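Local coordinates for protein ribokinase (Arabidopsis thaliana, PDB 6ILS) that phosphorylates D-ribose at O-5 with ATP and magnesium, giving the ribose 5-phosphate used for nucleotide and amino-acid synthesis or the pentose phosphate pathway, at residues B[88-100]-B[109-121]. Residues are numbered along the deposited sequence; the frame is centred on the assembly and turned at random.
Sequences RSVNNEPTGHAVV and SIIIVGGANMKAW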
ATOM      1  N   ARG B  88     -12.764 -15.792  -2.831  1.00 25.08           N
ATOM      2  CA  ARG B  88     -12.213 -16.027  -4.157  1.00 30.01           C
ATOM      3  C   ARG B  88     -11.253 -14.913  -4.519  1.00 29.55           C
ATOM      4  O   ARG B  88     -11.488 -13.755  -4.180  1.00 26.01           O
ATOM      5  CB  ARG B  88     -13.320 -16.117  -5.208  1.00 31.70           C
ATOM      6  CG  ARG B  88     -14.200 -17.335  -5.085  1.00 40.16           C
ATOM      7  CD  ARG B  88     -15.075 -17.496  -6.322  1.00 49.86           C
ATOM      8  NE  ARG B  88     -16.021 -18.602  -6.175  1.00 69.23           N
ATOM      9  CZ  ARG B  88     -16.828 -19.034  -7.141  1.00 66.81           C
ATOM     10  NH1 ARG B  88     -16.802 -18.457  -8.336  1.00 68.31           N
ATOM     11  NH2 ARG B  88     -17.657 -20.047  -6.912  1.00 69.19           N
ATOM     12  N   SER B  89     -10.172 -15.268  -5.212  1.00 29.87           N
ATOM     13  CA  SER B  89      -9.192 -14.284  -5.666  1.00 31.30           C
ATOM     14  C   SER B  89      -9.158 -14.224  -7.197  1.00 36.12           C
ATOM     15  O   SER B  89      -9.330 -15.247  -7.861  1.00 36.96           O
ATOM     16  CB  SER B  89      -7.805 -14.615  -5.115  1.00 31.46           C
ATOM     17  OG  SER B  89      -7.831 -14.744  -3.699  1.00 36.66           O
ATOM     18  N   VAL B  90      -8.959 -13.028  -7.749  1.00 34.26           N
ATOM     19  CA  VAL B  90      -8.923 -12.833  -9.202  1.00 32.50           C
ATOM     20  C   VAL B  90      -7.592 -12.191  -9.599  1.00 36.26           C
ATOM     21  O   VAL B  90      -6.968 -11.508  -8.791  1.00 31.32           O
ATOM     22  CB  VAL B  90     -10.093 -11.944  -9.702  1.00 35.67           C
ATOM     23  CG1 VAL B  90     -11.444 -12.611  -9.434  1.00 32.86           C
ATOM     24  CG2 VAL B  90     -10.030 -10.553  -9.058  1.00 31.58           C
ATOM     25  N   ASN B  91      -7.151 -12.385 -10.837  1.00 37.74           N
ATOM     26  CA  ASN B  91      -5.867 -11.804 -11.224  1.00 38.38           C
ATOM     27  C   ASN B  91      -6.014 -10.550 -12.072  1.00 40.32           C
ATOM     28  O   ASN B  91      -5.017  -9.985 -12.526  1.00 40.32           O
ATOM     29  CB  ASN B  91      -5.000 -12.836 -11.955  1.00 45.58           C
ATOM     30  CG  ASN B  91      -5.673 -13.412 -13.191  1.00 46.39           C
ATOM     31  OD1 ASN B  91      -6.474 -12.751 -13.853  1.00 44.43           O
ATOM     32  ND2 ASN B  91      -5.335 -14.658 -13.514  1.00 50.90           N
ATOM     33  N   ASN B  92      -7.251 -10.107 -12.274  1.00 36.23           N
ATOM     34  CA  ASN B  92      -7.502  -8.929 -13.095  1.00 36.66           C
ATOM     35  C   ASN B  92      -8.035  -7.725 -12.309  1.00 37.09           C
ATOM     36  O   ASN B  92      -8.375  -6.701 -12.894  1.00 36.85           O
ATOM     37  CB  ASN B  92      -8.475  -9.278 -14.219  1.00 38.18           C
ATOM     38  CG  ASN B  92      -9.849  -9.644 -13.701  1.00 45.04           C
ATOM     39  OD1 ASN B  92     -10.007 -10.012 -12.532  1.00 40.95           O
ATOM     40  ND2 ASN B  92     -10.854  -9.555 -14.570  1.00 44.88           N
ATOM     41  N   GLU B  93      -8.124  -7.859 -10.986  1.00 34.34           N
ATOM     42  CA  GLU B  93      -8.453  -6.724 -10.122  1.00 33.85           C
ATOM     43  C   GLU B  93      -7.529  -6.744  -8.915  1.00 25.71           C
ATOM     44  O   GLU B  93      -7.171  -7.818  -8.440  1.00 27.96           O
ATOM     45  CB  GLU B  93      -9.920  -6.775  -9.668  1.00 31.16           C
ATOM     46  CG  GLU B  93     -10.936  -6.687 -10.797  1.00 32.05           C
ATOM     47  CD  GLU B  93     -11.019  -5.303 -11.412  1.00 38.65           C
ATOM     48  OE1 GLU B  93     -10.485  -4.348 -10.813  1.00 36.21           O
ATOM     49  OE2 GLU B  93     -11.640  -5.165 -12.490  1.00 42.60           O
ATOM     50  N   PRO B  94      -7.146  -5.561  -8.411  1.00 27.20           N
ATOM     51  CA  PRO B  94      -6.341  -5.512  -7.185  1.00 26.20           C
ATOM     52  C   PRO B  94      -7.209  -5.703  -5.942  1.00 24.97           C
ATOM     53  O   PRO B  94      -8.376  -5.311  -5.979  1.00 25.17           O
ATOM     54  CB  PRO B  94      -5.751  -4.107  -7.217  1.00 28.67           C
ATOM     55  CG  PRO B  94      -6.800  -3.293  -7.914  1.00 30.49           C
ATOM     56  CD  PRO B  94      -7.482  -4.212  -8.904  1.00 26.68           C
ATOM     57  N   THR B  95      -6.661  -6.303  -4.887  1.00 25.09           N
ATOM     58  CA  THR B  95      -7.315  -6.295  -3.570  1.00 25.32           C
ATOM     59  C   THR B  95      -7.642  -4.843  -3.230  1.00 25.78           C
ATOM     60  O   THR B  95      -6.826  -3.951  -3.471  1.00 24.28           O
ATOM     61  CB  THR B  95      -6.400  -6.931  -2.490  1.00 22.05           C
ATOM     62  OG1 THR B  95      -6.156  -8.303  -2.827  1.00 21.79           O
ATOM     63  CG2 THR B  95      -7.005  -6.851  -1.071  1.00 21.17           C
ATOM     64  N   GLY B  96      -8.837  -4.595  -2.709  1.00 20.98           N
ATOM     65  CA  GLY B  96      -9.217  -3.249  -2.323  1.00 22.47           C
ATOM     66  C   GLY B  96      -8.269  -2.695  -1.274  1.00 22.42           C
ATOM     67  O   GLY B  96      -7.678  -3.423  -0.480  1.00 22.76           O
ATOM     68  N   HIS B  97      -8.097  -1.387  -1.285  1.00 26.40           N
ATOM     69  CA  HIS B  97      -7.253  -0.775  -0.281  1.00 25.48           C
ATOM     70  C   HIS B  97      -7.705   0.648  -0.010  1.00 30.45           C
ATOM     71  O   HIS B  97      -8.470   1.234  -0.786  1.00 33.14           O
ATOM     72  CB  HIS B  97      -5.765  -0.827  -0.695  1.00 26.73           C
ATOM     73  CG  HIS B  97      -5.498  -0.422  -2.112  1.00 26.46           C
ATOM     74  ND1 HIS B  97      -5.824  -1.218  -3.189  1.00 28.89           N
ATOM     75  CD2 HIS B  97      -4.878   0.668  -2.627  1.00 31.51           C
ATOM     76  CE1 HIS B  97      -5.451  -0.618  -4.307  1.00 32.67           C
ATOM     77  NE2 HIS B  97      -4.866   0.525  -3.993  1.00 33.08           N
ATOM     78  N   ALA B  98      -7.247   1.174   1.120  1.00 33.12           N
ATOM     79  CA  ALA B  98      -7.606   2.512   1.569  1.00 32.03           C
ATOM     80  C   ALA B  98      -6.354   3.244   2.035  1.00 36.21           C
ATOM     81  O   ALA B  98      -5.671   2.790   2.956  1.00 38.24           O
ATOM     82  CB  ALA B  98      -8.628   2.442   2.695  1.00 32.27           C
ATOM     83  N   VAL B  99      -6.044   4.359   1.385  1.00 37.96           N
ATOM     84  CA  VAL B  99      -4.952   5.214   1.835  1.00 40.98           C
ATOM     85  C   VAL B  99      -5.471   6.169   2.902  1.00 44.65           C
ATOM     86  O   VAL B  99      -6.238   7.086   2.606  1.00 45.96           O
ATOM     87  CB  VAL B  99      -4.339   6.007   0.680  1.00 37.51           C
ATOM     88  CG1 VAL B  99      -3.259   6.952   1.196  1.00 43.15           C
ATOM     89  CG2 VAL B  99      -3.768   5.052  -0.359  1.00 35.80           C
ATOM     90  N   VAL B 100      -5.061   5.940   4.144  1.00 40.88           N
ATOM     91  CA  VAL B 100      -5.537   6.743   5.258  1.00 48.13           C
ATOM     92  C   VAL B 100      -4.463   7.739   5.706  1.00 51.90           C
ATOM     93  O   VAL B 100      -3.506   7.371   6.391  1.00 48.34           O
ATOM     94  CB  VAL B 100      -5.956   5.854   6.443  1.00 47.65           C
ATOM     95  CG1 VAL B 100      -6.575   6.694   7.550  1.00 50.79           C
ATOM     96  CG2 VAL B 100      -6.926   4.779   5.974  1.00 46.28           C
ATOM     97  N   SER B 109      -7.920  11.952   6.387  1.00 62.40           N
ATOM     98  CA  SER B 109      -8.369  12.029   5.021  1.00 62.54           C
ATOM     99  C   SER B 109      -8.151  10.660   4.381  1.00 63.27           C
ATOM    100  O   SER B 109      -7.079  10.062   4.528  1.00 58.84           O
ATOM    101  CB  SER B 109      -7.628  13.132   4.271  1.00 63.23           C
ATOM    102  OG  SER B 109      -7.974  13.117   2.910  1.00 68.97           O
ATOM    103  N   ILE B 110      -9.168  10.156   3.683  1.00 60.25           N
ATOM    104  CA  ILE B 110      -9.115   8.788   3.182  1.00 53.06           C
ATOM    105  C   ILE B 110      -9.436   8.676   1.694  1.00 52.54           C
ATOM    106  O   ILE B 110     -10.392   9.281   1.211  1.00 54.15           O
ATOM    107  CB  ILE B 110     -10.072   7.875   3.986  1.00 53.13           C
ATOM    108  CG1 ILE B 110      -9.610   7.802   5.443  1.00 53.73           C
ATOM    109  CG2 ILE B 110     -10.145   6.472   3.367  1.00 48.67           C
ATOM    110  CD1 ILE B 110     -10.309   6.766   6.278  1.00 54.34           C
ATOM    111  N   ILE B 111      -8.601   7.922   0.975  1.00 47.41           N
ATOM    112  CA  ILE B 111      -8.877   7.513  -0.403  1.00 46.51           C
ATOM    113  C   ILE B 111      -9.124   6.007  -0.440  1.00 47.62           C
ATOM    114  O   ILE B 111      -8.266   5.221  -0.023  1.00 41.99           O
ATOM    115  CB  ILE B 111      -7.722   7.858  -1.358  1.00 46.06           C
ATOM    116  CG1 ILE B 111      -7.358   9.341  -1.260  1.00 49.57           C
ATOM    117  CG2 ILE B 111      -8.078   7.487  -2.788  1.00 44.08           C
ATOM    118  CD1 ILE B 111      -6.348   9.789  -2.298  1.00 47.02           C
ATOM    119  N   ILE B 112     -10.301   5.603  -0.916  1.00 46.49           N
ATOM    120  CA  ILE B 112     -10.645   4.185  -0.941  1.00 42.78           C
ATOM    121  C   ILE B 112     -10.651   3.641  -2.365  1.00 41.99           C
ATOM    122  O   ILE B 112     -11.276   4.207  -3.266  1.00 43.19           O
ATOM    123  CB  ILE B 112     -12.006   3.921  -0.248  1.00 46.19           C
ATOM    124  CG1 ILE B 112     -11.787   3.855   1.264  1.00 42.95           C
ATOM    125  CG2 ILE B 112     -12.631   2.614  -0.742  1.00 39.61           C
ATOM    126  CD1 ILE B 112     -13.005   3.563   2.079  1.00 47.93           C
ATOM    127  N   VAL B 113      -9.901   2.557  -2.566  1.00 36.05           N
ATOM    128  CA  VAL B 113      -9.879   1.863  -3.843  1.00 32.88           C
ATOM    129  C   VAL B 113     -10.753   0.627  -3.721  1.00 30.56           C
ATOM    130  O   VAL B 113     -10.479  -0.256  -2.899  1.00 28.87           O
ATOM    131  CB  VAL B 113      -8.445   1.448  -4.267  1.00 32.69           C
ATOM    132  CG1 VAL B 113      -8.478   0.700  -5.593  1.00 33.91           C
ATOM    133  CG2 VAL B 113      -7.537   2.664  -4.352  1.00 35.04           C
ATOM    134  N   GLY B 114     -11.810   0.571  -4.525  1.00 28.90           N
ATOM    135  CA  GLY B 114     -12.757  -0.525  -4.447  1.00 27.14           C
ATOM    136  C   GLY B 114     -12.132  -1.846  -4.821  1.00 28.72           C
ATOM    137  O   GLY B 114     -12.299  -2.854  -4.124  1.00 25.49           O
ATOM    138  N   GLY B 115     -11.395  -1.836  -5.927  1.00 28.17           N
ATOM    139  CA  GLY B 115     -10.737  -3.032  -6.404  1.00 27.74           C
ATOM    140  C   GLY B 115     -11.650  -4.232  -6.521  1.00 22.13           C
ATOM    141  O   GLY B 115     -12.800  -4.116  -6.968  1.00 24.31           O
ATOM    142  N   ALA B 116     -11.144  -5.381  -6.083  1.00 22.53           N
ATOM    143  CA  ALA B 116     -11.882  -6.639  -6.154  1.00 21.00           C
ATOM    144  C   ALA B 116     -13.181  -6.567  -5.352  1.00 21.97           C
ATOM    145  O   ALA B 116     -14.137  -7.280  -5.662  1.00 23.35           O
ATOM    146  CB  ALA B 116     -11.020  -7.789  -5.659  1.00 20.38           C
ATOM    147  N   ASN B 117     -13.217  -5.716  -4.322  1.00 22.16           N
ATOM    148  CA  ASN B 117     -14.424  -5.604  -3.481  1.00 22.06           C
ATOM    149  C   ASN B 117     -15.628  -5.141  -4.293  1.00 21.42           C
ATOM    150  O   ASN B 117     -16.768  -5.559  -4.030  1.00 21.41           O
ATOM    151  CB  ASN B 117     -14.208  -4.629  -2.321  1.00 19.53           C
ATOM    152  CG  ASN B 117     -13.235  -5.153  -1.278  1.00 17.55           C
ATOM    153  OD1 ASN B 117     -13.293  -6.314  -0.869  1.00 18.30           O
ATOM    154  ND2 ASN B 117     -12.346  -4.278  -0.823  1.00 19.94           N
ATOM    155  N   MET B 118     -15.364  -4.267  -5.264  1.00 22.39           N
ATOM    156  CA  MET B 118     -16.426  -3.677  -6.076  1.00 23.82           C
ATOM    157  C   MET B 118     -16.545  -4.321  -7.456  1.00 29.39           C
ATOM    158  O   MET B 118     -17.610  -4.275  -8.075  1.00 29.49           O
ATOM    159  CB  MET B 118     -16.198  -2.174  -6.238  1.00 23.36           C
ATOM    160  CG  MET B 118     -16.431  -1.354  -4.983  1.00 22.72           C
ATOM    161  SD  MET B 118     -18.098  -1.504  -4.333  1.00 26.34           S
ATOM    162  CE  MET B 118     -19.059  -0.605  -5.551  1.00 31.29           C
ATOM    163  N   LYS B 119     -15.469  -4.939  -7.934  1.00 24.44           N
ATOM    164  CA  LYS B 119     -15.408  -5.301  -9.347  1.00 30.06           C
ATOM    165  C   LYS B 119     -15.241  -6.781  -9.666  1.00 29.49           C
ATOM    166  O   LYS B 119     -15.337  -7.167 -10.831  1.00 34.16           O
ATOM    167  CB  LYS B 119     -14.284  -4.496 -10.007  1.00 31.52           C
ATOM    168  CG  LYS B 119     -14.630  -3.012 -10.115  1.00 36.15           C
ATOM    169  CD  LYS B 119     -13.449  -2.182 -10.589  1.00 46.27           C
ATOM    170  CE  LYS B 119     -13.859  -0.735 -10.827  1.00 50.44           C
ATOM    171  NZ  LYS B 119     -12.690   0.096 -11.228  1.00 56.08           N
ATOM    172  N   ALA B 120     -15.035  -7.623  -8.660  1.00 26.77           N
ATOM    173  CA  ALA B 120     -14.744  -9.029  -8.927  1.00 26.11           C
ATOM    174  C   ALA B 120     -15.872  -9.983  -8.586  1.00 27.81           C
ATOM    175  O   ALA B 120     -15.651 -11.186  -8.476  1.00 27.58           O
ATOM    176  CB  ALA B 120     -13.493  -9.445  -8.179  1.00 28.32           C
ATOM    177  N   TRP B 121     -17.071  -9.451  -8.387  1.00 28.10           N
ATOM    178  CA  TRP B 121     -18.222 -10.281  -8.083  1.00 27.95           C
ATOM    179  C   TRP B 121     -18.935 -10.682  -9.371  1.00 30.21           C
ATOM    180  O   TRP B 121     -18.947  -9.920 -10.325  1.00 31.83           O
ATOM    181  CB  TRP B 121     -19.194  -9.537  -7.165  1.00 26.51           C
ATOM    182  CG  TRP B 121     -18.647  -9.227  -5.791  1.00 22.27           C
ATOM    183  CD1 TRP B 121     -18.021  -8.074  -5.389  1.00 22.24           C
ATOM    184  CD2 TRP B 121     -18.685 -10.083  -4.649  1.00 21.95           C
ATOM    185  NE1 TRP B 121     -17.661  -8.172  -4.056  1.00 22.31           N
ATOM    186  CE2 TRP B 121     -18.068  -9.391  -3.580  1.00 20.21           C
ATOM    187  CE3 TRP B 121     -19.191 -11.364  -4.416  1.00 25.34           C
ATOM    188  CZ2 TRP B 121     -17.955  -9.940  -2.306  1.00 18.92           C
ATOM    189  CZ3 TRP B 121     -19.064 -11.912  -3.151  1.00 22.87           C
ATOM    190  CH2 TRP B 121     -18.447 -11.193  -2.108  1.00 19.68           C
TER
HETATM  191  O   HOH W   1     -13.487  -7.511 -13.293  1.00 43.40           O
HETATM  192  O   HOH W   2     -10.089  -1.498 -10.016  1.00 44.45           O
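Strands 96-100 and 109-113 pair as an antiparallel beta hairpin, their axes 4.6 Å apart, with two-way backbone hydrogen bonds joining His97 to Val113 and Val99 to Ile111. The hairpin belongs to the small beta sheet that lids the sugar site in PfkB kinases. Ala98 CB, close to the bound ribose, meets Ile112 CG1 at 3.7 Å, and further along this face Val100 lies beside Ile110. On the other face Val113 CB sits 3.7 Å from the centroid of the His97 ring in a CH-pi contact. With CG between its backbone N and carbonyl carbon (chi1 46°), His97 brings its ring over Val113 and ND1 to Thr95 O, an in-plane bond of 2.9 Å that fixes the ring's rotation; NE2 is buried without a partner. Replacing His97 by alanine is likely to uncover the Val113 methyls and leave Thr95 O without its ring donor. The second subunit continues the sheet in parallel along Ile110-Ile112. Beyond the strands, Ala116 N at the start of helix 116-119 bonds to Pro94 O. The side chains of Glu93 and Lys119 cross at about a right angle, Glu93 CD 3.6 Å from Lys119 CB, while one water bridges Glu93 OE1 to Lys119 NZ and another links Glu93 OE2 to Lys119 O.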